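Local coordinates for protein p-nitrophenyl phosphatase (Pho2) (Archaeoglobus fulgidus, PDB 3QGM) that probably acts as a metal-dependent phosphatase of the haloacid dehalogenase (HAD) superfamily and binds a calcium ion in the crystal, at residues I44-N49 against R194-I199; L121-N126 against G171-M176. All blocks are in the same frame, centred on the assembly; numbering follows the deposited sequence.

Interaction 1: residues I44-N49 against R194-I199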
# COMPACT_ATOMS: atom_id res chain seq x y z
N ILE A 44 18.52 -6.11 27.58
CA ILE A 44 18.27 -6.73 26.31
C ILE A 44 18.02 -5.62 25.30
O ILE A 44 17.22 -4.70 25.54
CB ILE A 44 17.15 -7.76 26.36
CG1 ILE A 44 16.99 -8.44 24.99
CG2 ILE A 44 15.83 -7.14 26.76
CD1 ILE A 44 16.29 -9.83 25.06
N PHE A 45 18.74 -5.70 24.20
CA PHE A 45 18.63 -4.72 23.12
C PHE A 45 17.52 -5.20 22.16
O PHE A 45 17.52 -6.36 21.74
CB PHE A 45 19.96 -4.59 22.40
CG PHE A 45 21.07 -4.09 23.27
CD1 PHE A 45 21.99 -4.98 23.82
CD2 PHE A 45 21.21 -2.73 23.56
CE1 PHE A 45 23.02 -4.53 24.66
CE2 PHE A 45 22.24 -2.27 24.39
CZ PHE A 45 23.14 -3.17 24.94
N VAL A 46 16.55 -4.34 21.86
CA VAL A 46 15.40 -4.78 21.06
C VAL A 46 15.27 -3.87 19.86
O VAL A 46 15.23 -2.66 20.02
CB VAL A 46 14.09 -4.83 21.87
CG1 VAL A 46 12.88 -5.12 20.97
CG2 VAL A 46 14.14 -5.91 22.98
N SER A 47 15.22 -4.44 18.65
CA SER A 47 15.15 -3.64 17.44
C SER A 47 14.14 -4.20 16.47
O SER A 47 14.00 -5.40 16.36
CB SER A 47 16.50 -3.66 16.71
OG SER A 47 16.37 -3.13 15.42
N ASN A 48 13.44 -3.28 15.78
CA ASN A 48 12.46 -3.66 14.80
C ASN A 48 13.07 -3.91 13.45
O ASN A 48 12.33 -4.14 12.51
CB ASN A 48 11.41 -2.55 14.65
CG ASN A 48 10.29 -2.69 15.66
OD1 ASN A 48 10.34 -3.54 16.54
ND2 ASN A 48 9.23 -1.88 15.49
N ASN A 49 14.39 -3.85 13.35
CA ASN A 49 15.09 -4.09 12.09
C ASN A 49 14.49 -5.28 11.38
O ASN A 49 14.42 -6.40 11.92
CB ASN A 49 16.60 -4.35 12.30
CG ASN A 49 17.40 -4.26 11.02
OD1 ASN A 49 17.16 -5.00 10.09
ND2 ASN A 49 18.35 -3.33 10.96
N ARG A 194 7.09 -9.45 25.18
CA ARG A 194 6.96 -10.58 26.07
C ARG A 194 8.12 -11.54 25.83
O ARG A 194 8.58 -12.19 26.78
CB ARG A 194 5.58 -11.24 25.94
CG ARG A 194 4.47 -10.25 26.37
CD ARG A 194 3.07 -10.84 26.66
NE ARG A 194 2.11 -9.75 26.93
CZ ARG A 194 2.08 -9.00 28.04
NH1 ARG A 194 1.19 -8.02 28.15
NH2 ARG A 194 2.94 -9.22 29.06
N GLU A 195 8.64 -11.60 24.60
CA GLU A 195 9.81 -12.44 24.38
C GLU A 195 11.00 -11.86 25.16
O GLU A 195 11.79 -12.63 25.73
CB GLU A 195 10.17 -12.62 22.91
CG GLU A 195 11.45 -13.44 22.65
CD GLU A 195 11.33 -14.93 23.02
OE1 GLU A 195 10.23 -15.37 23.41
OE2 GLU A 195 12.33 -15.65 22.90
N ALA A 196 11.12 -10.54 25.17
CA ALA A 196 12.25 -9.89 25.83
C ALA A 196 12.22 -10.08 27.35
O ALA A 196 13.26 -10.34 27.98
CB ALA A 196 12.32 -8.40 25.48
N LEU A 197 11.03 -9.95 27.93
CA LEU A 197 10.78 -10.28 29.35
C LEU A 197 11.17 -11.73 29.74
O LEU A 197 11.91 -11.95 30.71
CB LEU A 197 9.31 -10.05 29.66
CG LEU A 197 8.85 -8.61 29.72
CD1 LEU A 197 7.40 -8.52 30.20
CD2 LEU A 197 9.73 -7.82 30.68
N ASP A 198 10.69 -12.69 28.94
CA ASP A 198 11.02 -14.09 29.08
C ASP A 198 12.54 -14.30 29.04
O ASP A 198 13.12 -15.01 29.87
CB ASP A 198 10.35 -14.89 27.94
CG ASP A 198 10.23 -16.39 28.24
OD1 ASP A 198 11.26 -17.07 28.29
OD2 ASP A 198 9.08 -16.88 28.41
N ILE A 199 13.20 -13.69 28.06
CA ILE A 199 14.66 -13.76 27.97
C ILE A 199 15.27 -13.16 29.24
O ILE A 199 16.13 -13.78 29.84
CB ILE A 199 15.20 -13.06 26.68
CG1 ILE A 199 14.84 -13.92 25.44
CG2 ILE A 199 16.73 -12.81 26.76
CD1 ILE A 199 15.05 -13.22 24.11
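Ile-44 and Val-46, on strand 44-47, pack against Ala-196 and Ile-199 of helix 194-199, whose axis runs nearly antiparallel to the strand (164°) at a closest approach of 9.7 Å. The backbones come nearest at Ile-44 and Ala-196, where the two CA atoms are 6.8 Å apart. The small side chain of Ala-196 is consistent with this close approach. Its CB faces the strand and meets two branches: CG2 of Ile-44 at 3.9 Å from Ala-196 CB, and CG2 of Val-46 at 4.0 Å from the same CB. These two residues are two apart on the strand and point to the same side of the sheet. One methyl group of the helix therefore touches both. The longer branch of Ile-44 does separate work. Its CG1 lies anti to the backbone N (chi1 -177°) and chi2 is also extended. This extends CD1 to Ile-199, about one helical turn on from Ala-196. There the two isoleucine side chains cross at about a right angle. Ile-44 CD1 is 3.5 Å from Ile-199 CG2, closer than usual for two carbons, and 3.7 Å from Ile-199 CD1. The end methyl of Ile-44 thus meets both branches of its neighbour. The contact is wholly apolar, and three of its four residues are buried. At the end of the strand, Ser-47 OG accepts a hydrogen bond from Asn-49 N (3.0 Å), an ST turn. The arrangement is helix-on-sheet packing in the Rossmann-like core of a HAD fold. Strand 42-47 lies between strands 10-14 and 73-75 in the parallel sheet. Helix 190-200 packs on one face of that sheet, where Ala-196 also touches Ile-12 and Leu-74. Helix 54-63 packs against Phe-45 and Ser-47.

Interaction 2: residues L121-N126 against G171-M176; sequences LVVGSN and GALYWM
Leu-173 of helix 171-176 meets Val-123 and Leu-121 of strand 121-123. The helix segment starts at Gly-171, whose O accepts a backbone bond from Trp-175 N. Ala-172 follows, and its O accepts one from Met-176 N. Leu-173 then turns to the strand. Its CG is anti to the carbonyl carbon (chi1 -68°) and chi2 is extended, which sends CD1 out to the sheet. That methyl meets Val-123 CG2 at 3.9 Å, the two side chains reaching tip to tip. Leu-173 CD1 also lies 4.2 Å from Leu-121 CD2. One methyl thus bridges two strand residues that point to the same side. All three side chains are buried, yet the contact is small, 75 Å² in all. Ala-172, Tyr-174, Trp-175 and selenomethionine Met-176 meet the second subunit, where the ring of Tyr-174 meets that of Trp-175 of the other chain, and the reverse, with planes at about 45°. In the fold, strand 120-123 lies between strands 92-95 and 146-149 of the second parallel sheet. Helix 167-177 packs over this sheet beside helix 131-143, with Leu-173 on Tyr-147 and Ala-137 and Ala-172 on Met-134 of its own chain.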
# COMPACT_ATOMS: atom_id res chain seq x y z
N LEU A 121 2.65 -16.51 5.37
CA LEU A 121 3.11 -15.33 4.70
C LEU A 121 3.85 -14.47 5.72
O LEU A 121 3.29 -14.09 6.73
CB LEU A 121 1.90 -14.56 4.08
CG LEU A 121 2.14 -13.13 3.56
CD1 LEU A 121 3.25 -13.13 2.45
CD2 LEU A 121 0.74 -12.46 3.08
N VAL A 122 5.11 -14.15 5.43
CA VAL A 122 5.97 -13.37 6.30
C VAL A 122 6.36 -12.07 5.59
O VAL A 122 7.01 -12.07 4.55
CB VAL A 122 7.23 -14.20 6.69
CG1 VAL A 122 8.08 -13.47 7.70
CG2 VAL A 122 6.79 -15.56 7.24
N VAL A 123 5.85 -10.96 6.10
CA VAL A 123 6.01 -9.69 5.43
C VAL A 123 7.09 -8.95 6.16
O VAL A 123 7.00 -8.74 7.34
CB VAL A 123 4.67 -8.91 5.46
CG1 VAL A 123 4.93 -7.44 5.26
CG2 VAL A 123 3.69 -9.46 4.39
N GLY A 124 8.17 -8.64 5.47
CA GLY A 124 9.20 -7.75 5.96
C GLY A 124 9.54 -6.78 4.81
O GLY A 124 9.30 -7.09 3.63
N SER A 125 10.11 -5.63 5.16
CA SER A 125 10.54 -4.66 4.18
C SER A 125 11.52 -5.25 3.19
O SER A 125 12.31 -6.13 3.55
CB SER A 125 11.21 -3.49 4.87
OG SER A 125 11.27 -2.43 3.96
N ASN A 126 11.48 -4.75 1.96
CA ASN A 126 12.43 -5.15 0.91
C ASN A 126 12.74 -4.00 -0.06
O ASN A 126 11.85 -3.54 -0.83
CB ASN A 126 11.83 -6.32 0.14
CG ASN A 126 12.85 -7.09 -0.65
OD1 ASN A 126 13.86 -6.54 -1.07
ND2 ASN A 126 12.57 -8.36 -0.89
N GLY A 171 0.08 -2.00 4.34
CA GLY A 171 -0.94 -1.12 3.86
C GLY A 171 -1.44 -1.51 2.48
O GLY A 171 -2.66 -1.49 2.21
N ALA A 172 -0.52 -1.89 1.60
CA ALA A 172 -0.91 -2.37 0.27
C ALA A 172 -1.84 -3.59 0.36
O ALA A 172 -2.88 -3.60 -0.23
CB ALA A 172 0.31 -2.68 -0.58
N LEU A 173 -1.45 -4.58 1.15
CA LEU A 173 -2.22 -5.81 1.29
C LEU A 173 -3.57 -5.56 1.94
O LEU A 173 -4.58 -6.08 1.48
CB LEU A 173 -1.41 -6.83 2.08
CG LEU A 173 -0.17 -7.36 1.39
CD1 LEU A 173 0.58 -8.28 2.34
CD2 LEU A 173 -0.56 -8.05 0.03
N TYR A 174 -3.59 -4.71 2.96
CA TYR A 174 -4.82 -4.30 3.62
C TYR A 174 -5.78 -3.63 2.63
O TYR A 174 -7.00 -3.93 2.60
CB TYR A 174 -4.56 -3.34 4.82
CG TYR A 174 -5.86 -2.74 5.32
CD1 TYR A 174 -6.76 -3.49 6.05
CD2 TYR A 174 -6.24 -1.46 4.95
CE1 TYR A 174 -8.00 -2.94 6.47
CE2 TYR A 174 -7.44 -0.92 5.34
CZ TYR A 174 -8.32 -1.66 6.09
OH TYR A 174 -9.49 -1.06 6.48
N TRP A 175 -5.27 -2.69 1.86
CA TRP A 175 -6.15 -2.00 0.96
C TRP A 175 -6.76 -2.90 -0.10
O TRP A 175 -7.96 -2.77 -0.43
CB TRP A 175 -5.44 -0.84 0.31
CG TRP A 175 -6.30 0.11 -0.37
CD1 TRP A 175 -6.62 0.12 -1.69
CD2 TRP A 175 -6.87 1.28 0.20
NE1 TRP A 175 -7.40 1.22 -1.97
CE2 TRP A 175 -7.54 1.96 -0.83
CE3 TRP A 175 -6.84 1.84 1.48
CZ2 TRP A 175 -8.26 3.14 -0.60
CZ3 TRP A 175 -7.51 3.00 1.70
CH2 TRP A 175 -8.23 3.65 0.66
N MSE A 176 -5.97 -3.85 -0.59
CA MSE A 176 -6.41 -4.70 -1.68
C MSE A 176 -7.30 -5.85 -1.19
O MSE A 176 -8.15 -6.30 -1.92
CB MSE A 176 -5.18 -5.27 -2.42
CG MSE A 176 -4.40 -4.18 -3.21
SE MSE A 176 -3.10 -5.06 -4.33
CE MSE A 176 -1.90 -5.73 -2.97

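How the interactions relate
The two contacts belong to different parallel sheets of the chain. Interaction 1 packs a helix on the six-stranded sheet, and interaction 2 packs one on the five-stranded sheet. Their centres are 23 Å apart. Their nearest atoms are about 8 Å apart, so they do not touch. In sequence, both segments of interaction 2 fall between those of interaction 1. Interaction 1 lies near the metal site of Asp-14, Asp-16 and Asp-212 without touching the ion. The side chain of Val-46 is about 6 Å from that of Asp-14 and about 10 Å from the calcium ion. Interaction 2 is away from this site, and its helix faces the second subunit.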